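RidA family protein (Psychrobacter sp. MES7-P7E, PDB 6L8P) probably hydrolyses reactive enamine and imine intermediates to keto acids and ammonia, as other members of the RidA family do. Local coordinates at residues T22-A34 with Y38-I50. The protein carries 1 engineered substitution. Sequence-based numbering, arbitrary orientation.
Sequences TRQTIQTDKAPAA and YSQAVKVGNTVYI
Strand 23-26, outermost in the sheet of this RidA chain, pairs antiparallel with strand 41-44, and Q24 and K43 form a hydrogen-bonded pair: Q24 N reaches K43 O at 2.8 Å, and K43 N returns to Q24 O almost straight (175°). I26 N also donates to A41 O. Further along, the side-chain amide of the buried Q40 holds the 27-32 segment. Its OE1 accepts from T28 N at 2.8 Å, while NE2 donates to T28 O and, at 2.9 Å, to P32 O; both acceptors lie close to the amide plane, so three bonds fix its rotation. An ST turn, K30 N to T28 OG1, shapes the same loop. Past the I26-A41 bond the chains move apart, and a water bridges them, donating to I26 O and accepting from Q40 N. A34 CB sits over one face of the Y38 ring, 3.5 Å from its centroid, a CH-pi contact; with chi1 at 60°, the ring swings back toward A34. I26 CB packs on A41 CB at 3.9 Å, and T25 CG2 presses tightly against S39 CB. On the face bearing I26, A41 and K43 lies helix 67-84, with I26 touching A84 and A41 touching I81; K43 NZ hydrogen-bonds to A85 O just beyond it. R23 NH1 forms a salt bridge with D91 of the second subunit; a type II' turn, V44 to T47, links strand 41-44 to strand 47-54, which pairs with strand 137-144.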
loop_
_atom_site.group_PDB
_atom_site.type_symbol
_atom_site.label_atom_id
_atom_site.label_comp_id
_atom_site.label_asym_id
_atom_site.label_seq_id
_atom_site.Cartn_x
_atom_site.Cartn_y
_atom_site.Cartn_z
ATOM N N THR A 22 9.505 18.823 8.582
ATOM C CA THR A 22 10.109 18.895 7.245
ATOM C C THR A 22 10.640 17.527 6.815
ATOM O O THR A 22 11.089 16.757 7.654
ATOM C CB THR A 22 11.252 19.941 7.187
ATOM O OG1 THR A 22 11.649 20.154 5.824
ATOM C CG2 THR A 22 12.460 19.493 8.004
ATOM N N ARG A 23 10.560 17.232 5.517
ATOM C CA ARG A 23 11.023 15.947 5.018
ATOM C C ARG A 23 12.525 15.802 5.230
ATOM O O ARG A 23 13.291 16.761 5.091
ATOM C CB ARG A 23 10.694 15.788 3.525
ATOM C CG ARG A 23 9.216 15.817 3.226
ATOM C CD ARG A 23 8.915 15.922 1.751
ATOM N NE ARG A 23 7.821 16.864 1.605
ATOM C CZ ARG A 23 7.920 18.031 0.978
ATOM N NH1 ARG A 23 6.866 18.817 0.939
ATOM N NH2 ARG A 23 9.052 18.403 0.378
ATOM N N GLN A 24 12.943 14.595 5.597
ATOM C CA GLN A 24 14.343 14.199 5.592
ATOM C C GLN A 24 14.425 12.905 4.806
ATOM O O GLN A 24 13.763 11.934 5.165
ATOM C CB GLN A 24 14.904 13.962 6.995
ATOM C CG GLN A 24 14.407 14.914 8.050
ATOM C CD GLN A 24 14.678 14.389 9.447
ATOM O OE1 GLN A 24 13.840 14.508 10.347
ATOM N NE2 GLN A 24 15.854 13.788 9.631
ATOM N N THR A 25 15.261 12.877 3.781
ATOM C CA THR A 25 15.542 11.638 3.066
ATOM C C THR A 25 16.592 10.826 3.816
ATOM O O THR A 25 17.590 11.369 4.310
ATOM C CB THR A 25 15.999 11.990 1.661
ATOM O OG1 THR A 25 14.970 12.796 1.061
ATOM C CG2 THR A 25 16.183 10.749 0.848
ATOM N N ILE A 26 16.357 9.530 3.931
ATOM C CA ILE A 26 17.204 8.623 4.694
ATOM C C ILE A 26 18.041 7.819 3.709
ATOM O O ILE A 26 17.513 7.276 2.725
ATOM C CB ILE A 26 16.375 7.668 5.576
ATOM C CG1 ILE A 26 15.380 8.393 6.507
ATOM C CG2 ILE A 26 17.279 6.726 6.395
ATOM C CD1 ILE A 26 15.978 9.486 7.411
ATOM N N GLN A 27 19.346 7.716 3.976
ATOM C CA GLN A 27 20.211 6.858 3.177
ATOM C C GLN A 27 21.207 6.180 4.103
ATOM O O GLN A 27 21.740 6.808 5.028
ATOM C CB GLN A 27 20.979 7.633 2.090
ATOM C CG GLN A 27 21.766 6.744 1.078
ATOM C CD GLN A 27 23.122 6.268 1.617
ATOM O OE1 GLN A 27 23.712 6.908 2.495
ATOM N NE2 GLN A 27 23.607 5.133 1.109
ATOM N N THR A 28 21.438 4.901 3.861
ATOM C CA THR A 28 22.480 4.168 4.569
ATOM C C THR A 28 23.133 3.155 3.642
ATOM O O THR A 28 22.463 2.410 2.931
ATOM C CB THR A 28 21.954 3.471 5.832
ATOM O OG1 THR A 28 22.981 2.637 6.387
ATOM C CG2 THR A 28 20.717 2.609 5.547
ATOM N N ASP A 29 24.466 3.073 3.708
ATOM C CA ASP A 29 25.135 2.012 2.968
ATOM C C ASP A 29 24.911 0.620 3.545
ATOM O O ASP A 29 25.344 -0.362 2.924
ATOM C CB ASP A 29 26.647 2.283 2.920
ATOM C CG ASP A 29 26.985 3.602 2.271
ATOM O OD1 ASP A 29 26.282 4.008 1.318
ATOM O OD2 ASP A 29 27.964 4.241 2.717
ATOM N N LYS A 30 24.276 0.498 4.722
ATOM C CA LYS A 30 24.001 -0.811 5.280
ATOM C C LYS A 30 22.753 -1.445 4.703
ATOM O O LYS A 30 22.450 -2.586 5.040
ATOM C CB LYS A 30 23.889 -0.707 6.801
ATOM C CG LYS A 30 25.253 -0.297 7.404
ATOM C CD LYS A 30 25.186 0.114 8.859
ATOM C CE LYS A 30 26.432 -0.387 9.577
ATOM N NZ LYS A 30 27.455 0.687 9.726
ATOM N N ALA A 31 22.011 -0.729 3.871
ATOM C CA ALA A 31 20.912 -1.332 3.137
ATOM C C ALA A 31 21.175 -1.222 1.640
ATOM O O ALA A 31 22.021 -0.421 1.202
ATOM C CB ALA A 31 19.580 -0.648 3.488
ATOM N N PRO A 32 20.495 -2.024 0.829
ATOM C CA PRO A 32 20.761 -1.994 -0.624
ATOM C C PRO A 32 20.504 -0.621 -1.234
ATOM O O PRO A 32 19.544 0.089 -0.884
ATOM C CB PRO A 32 19.781 -3.034 -1.192
ATOM C CG PRO A 32 19.494 -3.987 -0.007
ATOM C CD PRO A 32 19.498 -3.049 1.194
ATOM N N ALA A 33 21.329 -0.268 -2.207
ATOM C CA ALA A 33 21.020 0.911 -3.005
ATOM C C ALA A 33 19.707 0.714 -3.736
ATOM O O ALA A 33 19.345 -0.402 -4.096
ATOM C CB ALA A 33 22.132 1.153 -4.034
ATOM N N ALA A 34 18.983 1.813 -3.962
ATOM C CA ALA A 34 17.729 1.695 -4.707
ATOM C C ALA A 34 17.987 1.107 -6.093
ATOM O O ALA A 34 18.961 1.480 -6.746
ATOM C CB ALA A 34 17.088 3.076 -4.824
ATOM N N TYR A 38 14.045 6.039 -6.632
ATOM C CA TYR A 38 13.462 6.213 -5.299
ATOM C C TYR A 38 14.579 6.320 -4.264
ATOM O O TYR A 38 15.736 5.971 -4.537
ATOM C CB TYR A 38 12.499 5.053 -4.919
ATOM C CG TYR A 38 13.091 3.665 -4.871
ATOM C CD1 TYR A 38 13.100 2.865 -6.001
ATOM C CD2 TYR A 38 13.600 3.157 -3.695
ATOM C CE1 TYR A 38 13.636 1.594 -5.981
ATOM C CE2 TYR A 38 14.117 1.871 -3.639
ATOM C CZ TYR A 38 14.148 1.105 -4.792
ATOM O OH TYR A 38 14.695 -0.166 -4.751
ATOM N N SER A 39 14.219 6.846 -3.087
ATOM C CA SER A 39 15.091 6.875 -1.922
ATOM C C SER A 39 14.740 5.716 -1.015
ATOM O O SER A 39 13.599 5.230 -0.998
ATOM C CB SER A 39 14.927 8.169 -1.143
ATOM O OG SER A 39 15.372 9.266 -1.959
ATOM N N GLN A 40 15.721 5.326 -0.179
ATOM C CA GLN A 40 15.471 4.221 0.737
ATOM C C GLN A 40 14.313 4.515 1.694
ATOM O O GLN A 40 13.514 3.614 1.980
ATOM C CB GLN A 40 16.739 3.894 1.543
ATOM C CG GLN A 40 17.805 3.205 0.702
ATOM C CD GLN A 40 19.123 3.111 1.475
ATOM O OE1 GLN A 40 19.315 3.845 2.449
ATOM N NE2 GLN A 40 19.984 2.178 1.095
ATOM N N ALA A 41 14.235 5.726 2.239
ATOM C CA ALA A 41 13.118 6.068 3.114
ATOM C C ALA A 41 13.003 7.573 3.179
ATOM O O ALA A 41 13.957 8.299 2.892
ATOM C CB ALA A 41 13.301 5.487 4.529
ATOM N N VAL A 42 11.817 8.033 3.582
ATOM C CA VAL A 42 11.568 9.459 3.793
ATOM C C VAL A 42 10.945 9.617 5.167
ATOM O O VAL A 42 9.961 8.943 5.495
ATOM C CB VAL A 42 10.638 10.085 2.736
ATOM C CG1 VAL A 42 10.378 11.570 3.100
ATOM C CG2 VAL A 42 11.237 9.988 1.353
ATOM N N LYS A 43 11.497 10.516 5.968
ATOM C CA LYS A 43 11.006 10.761 7.319
ATOM C C LYS A 43 10.341 12.126 7.369
ATOM O O LYS A 43 10.902 13.103 6.868
ATOM C CB LYS A 43 12.173 10.683 8.318
ATOM C CG LYS A 43 11.780 11.009 9.782
ATOM C CD LYS A 43 13.003 10.728 10.664
ATOM C CE LYS A 43 12.693 10.979 12.131
ATOM N NZ LYS A 43 13.902 10.643 12.942
ATOM N N VAL A 44 9.142 12.185 7.946
ATOM C CA VAL A 44 8.442 13.452 8.159
ATOM C C VAL A 44 7.997 13.438 9.608
ATOM O O VAL A 44 7.093 12.680 9.989
ATOM C CB VAL A 44 7.266 13.669 7.201
ATOM C CG1 VAL A 44 7.781 14.161 5.873
ATOM C CG2 VAL A 44 6.500 12.389 6.979
ATOM N N GLY A 45 8.674 14.222 10.427
ATOM C CA GLY A 45 8.366 14.202 11.848
ATOM C C GLY A 45 8.732 12.861 12.442
ATOM O O GLY A 45 9.856 12.371 12.288
ATOM N N ASN A 46 7.763 12.247 13.114
ATOM C CA ASN A 46 7.963 10.943 13.719
ATOM C C ASN A 46 7.676 9.806 12.757
ATOM O O ASN A 46 8.006 8.656 13.079
ATOM C CB ASN A 46 7.059 10.774 14.941
ATOM C CG ASN A 46 7.560 11.561 16.133
ATOM O OD1 ASN A 46 8.765 11.730 16.318
ATOM N ND2 ASN A 46 6.641 12.040 16.948
ATOM N N THR A 47 7.083 10.103 11.597
ATOM C CA THR A 47 6.660 9.050 10.669
ATOM C C THR A 47 7.764 8.773 9.649
ATOM O O THR A 47 8.405 9.696 9.145
ATOM C CB THR A 47 5.385 9.452 9.938
ATOM O OG1 THR A 47 4.351 9.665 10.931
ATOM C CG2 THR A 47 4.912 8.339 9.026
ATOM N N VAL A 48 8.024 7.508 9.371
ATOM C CA VAL A 48 9.017 7.181 8.347
ATOM C C VAL A 48 8.368 6.247 7.343
ATOM O O VAL A 48 7.790 5.235 7.743
ATOM C CB VAL A 48 10.270 6.499 8.938
ATOM C CG1 VAL A 48 11.290 6.228 7.814
ATOM C CG2 VAL A 48 10.914 7.370 10.059
ATOM N N TYR A 49 8.489 6.563 6.053
ATOM C CA TYR A 49 8.021 5.677 4.973
ATOM C C TYR A 49 9.261 4.992 4.416
ATOM O O TYR A 49 10.115 5.656 3.819
ATOM C CB TYR A 49 7.300 6.471 3.878
ATOM C CG TYR A 49 6.057 7.151 4.378
ATOM C CD1 TYR A 49 6.129 8.409 4.972
ATOM C CD2 TYR A 49 4.841 6.504 4.334
ATOM C CE1 TYR A 49 4.976 9.034 5.482
ATOM C CE2 TYR A 49 3.690 7.117 4.835
ATOM C CZ TYR A 49 3.767 8.363 5.403
ATOM O OH TYR A 49 2.611 8.989 5.909
ATOM N N ILE A 50 9.364 3.671 4.605
ATOM C CA ILE A 50 10.489 2.888 4.088
ATOM C C ILE A 50 10.051 2.207 2.797
ATOM O O ILE A 50 9.029 1.493 2.768
ATOM C CB ILE A 50 10.988 1.849 5.109
ATOM C CG1 ILE A 50 11.364 2.554 6.437
ATOM C CG2 ILE A 50 12.251 1.133 4.562
ATOM C CD1 ILE A 50 11.996 1.558 7.474
HETATM O O HOH W 1 11.416 15.107 9.616
HETATM O O HOH W 2 18.233 6.720 -0.137
#